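Local coordinates for catabolite control protein A (Lactococcus lactis, PDB 2O20) that probably acts as a global regulator of carbon catabolite repression and activation, as a DNA-binding transcription factor of the LacI family, at residues Val146-Ile151 against Ala299-Leu304; Leu305-Leu308 against Val314-Asn317. The protein carries 1 engineered substitution. One frame throughout, in Å; residues are numbered along the deposited sequence.

Contact 1: Val146-Ile151 against Ala299-Leu304; sequences VLVGTI and AVAMRL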
# COMPACT_ATOMS: atom_id res chain seq x y z
N VAL D 146 -18.46 -14.64 2.01
CA VAL D 146 -18.34 -13.85 3.24
C VAL D 146 -17.92 -12.42 2.84
O VAL D 146 -17.03 -12.24 2.02
CB VAL D 146 -17.30 -14.44 4.19
CG1 VAL D 146 -17.27 -13.65 5.53
CG2 VAL D 146 -17.60 -15.93 4.44
N LEU D 147 -18.58 -11.42 3.43
CA LEU D 147 -18.23 -10.00 3.25
C LEU D 147 -17.28 -9.55 4.35
O LEU D 147 -17.43 -9.96 5.51
CB LEU D 147 -19.51 -9.14 3.28
CG LEU D 147 -20.75 -9.63 2.50
CD1 LEU D 147 -21.93 -8.73 2.77
CD2 LEU D 147 -20.53 -9.77 0.98
N VAL D 148 -16.29 -8.72 4.01
CA VAL D 148 -15.37 -8.12 4.98
C VAL D 148 -15.33 -6.59 4.80
O VAL D 148 -15.09 -6.10 3.68
CB VAL D 148 -13.93 -8.68 4.87
CG1 VAL D 148 -13.08 -8.24 6.08
CG2 VAL D 148 -13.93 -10.23 4.71
N GLY D 149 -15.60 -5.85 5.87
CA GLY D 149 -15.59 -4.39 5.84
C GLY D 149 -16.88 -3.79 5.31
O GLY D 149 -16.98 -2.56 5.15
N THR D 150 -17.86 -4.64 5.02
CA THR D 150 -19.20 -4.16 4.65
C THR D 150 -20.26 -5.09 5.22
O THR D 150 -19.97 -6.23 5.62
CB THR D 150 -19.35 -3.95 3.12
OG1 THR D 150 -20.55 -3.20 2.84
CG2 THR D 150 -19.32 -5.28 2.36
N ILE D 151 -21.48 -4.55 5.32
CA ILE D 151 -22.61 -5.22 5.96
C ILE D 151 -23.78 -5.28 4.99
O ILE D 151 -24.15 -4.27 4.38
CB ILE D 151 -23.05 -4.47 7.23
CG1 ILE D 151 -21.87 -4.28 8.21
CG2 ILE D 151 -24.20 -5.20 7.91
CD1 ILE D 151 -22.13 -3.25 9.29
N ALA D 299 -8.49 -13.15 8.37
CA ALA D 299 -8.32 -14.50 8.93
C ALA D 299 -9.64 -15.05 9.45
O ALA D 299 -10.01 -16.20 9.17
CB ALA D 299 -7.26 -14.49 10.03
N VAL D 300 -10.37 -14.22 10.20
CA VAL D 300 -11.66 -14.63 10.77
C VAL D 300 -12.65 -14.95 9.66
O VAL D 300 -13.38 -15.94 9.74
CB VAL D 300 -12.21 -13.57 11.80
CG1 VAL D 300 -13.64 -13.84 12.16
CG2 VAL D 300 -11.34 -13.58 13.06
N ALA D 301 -12.66 -14.11 8.61
CA ALA D 301 -13.52 -14.33 7.46
C ALA D 301 -13.19 -15.62 6.74
O ALA D 301 -14.10 -16.37 6.32
CB ALA D 301 -13.39 -13.18 6.50
N MET D 302 -11.90 -15.90 6.56
CA MET D 302 -11.51 -17.10 5.82
C MET D 302 -11.80 -18.39 6.65
O MET D 302 -12.17 -19.44 6.09
CB MET D 302 -10.05 -16.99 5.35
CG MET D 302 -9.62 -18.06 4.38
SD MET D 302 -10.53 -18.12 2.80
CE MET D 302 -11.14 -19.80 2.85
N ARG D 303 -11.69 -18.30 7.97
CA ARG D 303 -12.07 -19.40 8.87
C ARG D 303 -13.55 -19.74 8.73
O ARG D 303 -13.93 -20.93 8.69
CB ARG D 303 -11.74 -19.05 10.33
CG ARG D 303 -10.29 -19.25 10.69
CD ARG D 303 -10.01 -18.93 12.14
NE ARG D 303 -8.57 -18.76 12.34
CZ ARG D 303 -7.98 -17.70 12.88
NH1 ARG D 303 -8.70 -16.66 13.34
NH2 ARG D 303 -6.65 -17.69 12.99
N LEU D 304 -14.39 -18.70 8.65
CA LEU D 304 -15.82 -18.86 8.50
C LEU D 304 -16.10 -19.49 7.13
O LEU D 304 -16.81 -20.49 7.03
CB LEU D 304 -16.53 -17.50 8.67
CG LEU D 304 -18.05 -17.43 8.51
CD1 LEU D 304 -18.70 -18.40 9.41
CD2 LEU D 304 -18.59 -16.05 8.80
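Val146 reaches the helix segment through both of its methyls. Its CB is directed at residues 299-304, and the chain then branches. CG1, placed anti to the backbone N (chi1 -176°), extends to Ala301 CB at 4.0 Å and to the leucine branch one turn further on, with Leu304 CD2 4.3 Å from Val146 CG1. The other methyl, CG2, faces backbone instead, lying 4.0 Å from Ala301 O. Val148, two residues along on the same face of the strand, completes the grip: its CG2 meets Ala301 CB at 3.5 Å, closer than usual carbon-carbon contact. Two valines thus converge on a single alanine methyl. Consistent with that small side chain, the axes of strand 146-148 and helix segment 299-304 come within 8.8 Å. Their directions differ by 176°, the nearly antiparallel packing of helix on sheet expected in an alpha/beta fold. All four touching residues are buried, and their side chains meet through carbon atoms. The strand lies between strands 122-125 and 159-161 of the parallel sheet; Val160 of the latter also touches Ala301, while Ile81 of helix 76-91 and Leu297 of helix 294-309 pack against Val148.

Contact 2: Leu305-Leu308 against Val314-Asn317; sequences LTKL and VEQN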
# COMPACT_ATOMS: atom_id res chain seq x y z
N LEU D 305 -15.52 -18.92 6.08
CA LEU D 305 -15.72 -19.44 4.73
C LEU D 305 -15.31 -20.94 4.61
O LEU D 305 -15.94 -21.69 3.89
CB LEU D 305 -14.99 -18.60 3.68
CG LEU D 305 -15.23 -18.93 2.18
CD1 LEU D 305 -16.72 -18.82 1.76
CD2 LEU D 305 -14.39 -18.06 1.29
N THR D 306 -14.23 -21.32 5.28
CA THR D 306 -13.73 -22.68 5.28
C THR D 306 -14.83 -23.63 5.75
O THR D 306 -15.04 -24.71 5.16
CB THR D 306 -12.45 -22.81 6.16
OG1 THR D 306 -11.41 -22.04 5.57
CG2 THR D 306 -11.95 -24.27 6.22
N LYS D 307 -15.58 -23.21 6.78
CA LYS D 307 -16.67 -24.04 7.29
C LYS D 307 -17.83 -24.14 6.30
O LYS D 307 -18.36 -25.22 6.09
CB LYS D 307 -17.18 -23.50 8.64
CG LYS D 307 -16.15 -23.45 9.74
CD LYS D 307 -16.66 -22.61 10.90
CE LYS D 307 -15.64 -22.45 12.00
NZ LYS D 307 -16.21 -21.69 13.14
N LEU D 308 -18.18 -23.01 5.68
CA LEU D 308 -19.26 -22.97 4.70
C LEU D 308 -18.96 -23.89 3.53
O LEU D 308 -19.83 -24.65 3.08
CB LEU D 308 -19.53 -21.53 4.22
CG LEU D 308 -19.96 -20.56 5.34
CD1 LEU D 308 -20.26 -19.17 4.78
CD2 LEU D 308 -21.17 -21.09 6.13
N VAL D 314 -23.01 -22.93 10.41
CA VAL D 314 -22.42 -21.93 11.27
C VAL D 314 -23.53 -21.17 11.98
O VAL D 314 -24.39 -20.56 11.35
CB VAL D 314 -21.52 -20.97 10.50
CG1 VAL D 314 -20.94 -19.94 11.45
CG2 VAL D 314 -20.42 -21.77 9.82
N GLU D 315 -23.50 -21.29 13.30
CA GLU D 315 -24.28 -20.49 14.23
C GLU D 315 -24.29 -18.98 13.93
O GLU D 315 -25.29 -18.42 13.46
CB GLU D 315 -23.78 -20.75 15.68
CG GLU D 315 -22.42 -21.55 15.86
CD GLU D 315 -21.18 -20.91 15.21
OE1 GLU D 315 -21.18 -19.69 14.95
OE2 GLU D 315 -20.19 -21.64 14.96
N GLN D 316 -23.16 -18.33 14.20
CA GLN D 316 -23.06 -16.89 14.18
C GLN D 316 -22.36 -16.45 12.92
O GLN D 316 -21.16 -16.70 12.77
CB GLN D 316 -22.30 -16.41 15.41
CG GLN D 316 -22.97 -16.75 16.72
CD GLN D 316 -24.40 -16.22 16.82
OE1 GLN D 316 -25.34 -16.98 17.08
NE2 GLN D 316 -24.57 -14.90 16.61
N ASN D 317 -23.09 -15.82 12.00
CA ASN D 317 -22.48 -15.37 10.72
C ASN D 317 -22.30 -13.85 10.56
O ASN D 317 -21.72 -13.41 9.58
CB ASN D 317 -23.12 -16.05 9.49
CG ASN D 317 -24.58 -15.72 9.32
OD1 ASN D 317 -25.06 -14.68 9.72
ND2 ASN D 317 -25.30 -16.63 8.67
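The carboxylate of Glu315 turns its OE2 oxygen toward Lys307, whose ammonium stands beyond that oxygen and not over a face; Lys307 NZ and Glu315 OE2 are 4.4 Å apart, too far for a salt bridge. Its other oxygen, OE1, is turned back to its own loop: as modelled, Gln316 N donates to Glu315 OE1 on the anti side, 27° out of the carboxylate plane, but at an unusually short 2.5 Å. With the Glu315 chi1 of 11° nearly eclipsed as well, the exact pose of the carboxylate is doubtful.

Beside the charged pair, Val314 supplies the apolar part of the contact with one methyl. Its CG2 sits 3.8 Å from Leu308 CD2 and 3.9 Å from Lys307 CB. The lysine chain runs on past the same methyl, its CD 4.0 Å from Val314 CG2, and both helix side chains cross the valine at about a right angle. Beyond CG the lysine is fully extended, which carries the ammonium past Val314 toward Glu315 while CB and CD stay on the Val314 methyl. Leu308 does not aim its CB at the loop, yet its CD2 tip swings in to reach it.

The segment 314-317 belongs to the connection between helix 294-309 and strand 318-320, and Asn317 pairs by its backbone with Ser159. Lys307 also touches Glu312. With neither a hydrogen bond nor a salt bridge between the two segments, the close contacts are van der Waals ones. Any attraction between the lysine and Glu315 is probably weak and screened by solvent, and depends on a carboxylate position that is itself uncertain.

Overall arrangement
Both contacts use helix 294-309, contact 1 its middle and contact 2 its last turn, and their centres lie 10 Å apart. They follow in series along the chain: the nearest ends are 148 positions apart in contact 1 and 6 in contact 2. Contact 1 seats the helix on the parallel sheet in the buried interior; contact 2, near the surface, packs the chain leaving the helix against its end before strand 318-320 joins the same sheet at its edge. They are physically continuous, with Leu304 CD1 3.4 Å from Val314 CG1 and Val146 CG2 3.8 Å from Leu305 CB. Together they tie the helix and its exit to one subdomain of the periplasmic-binding-protein-like region.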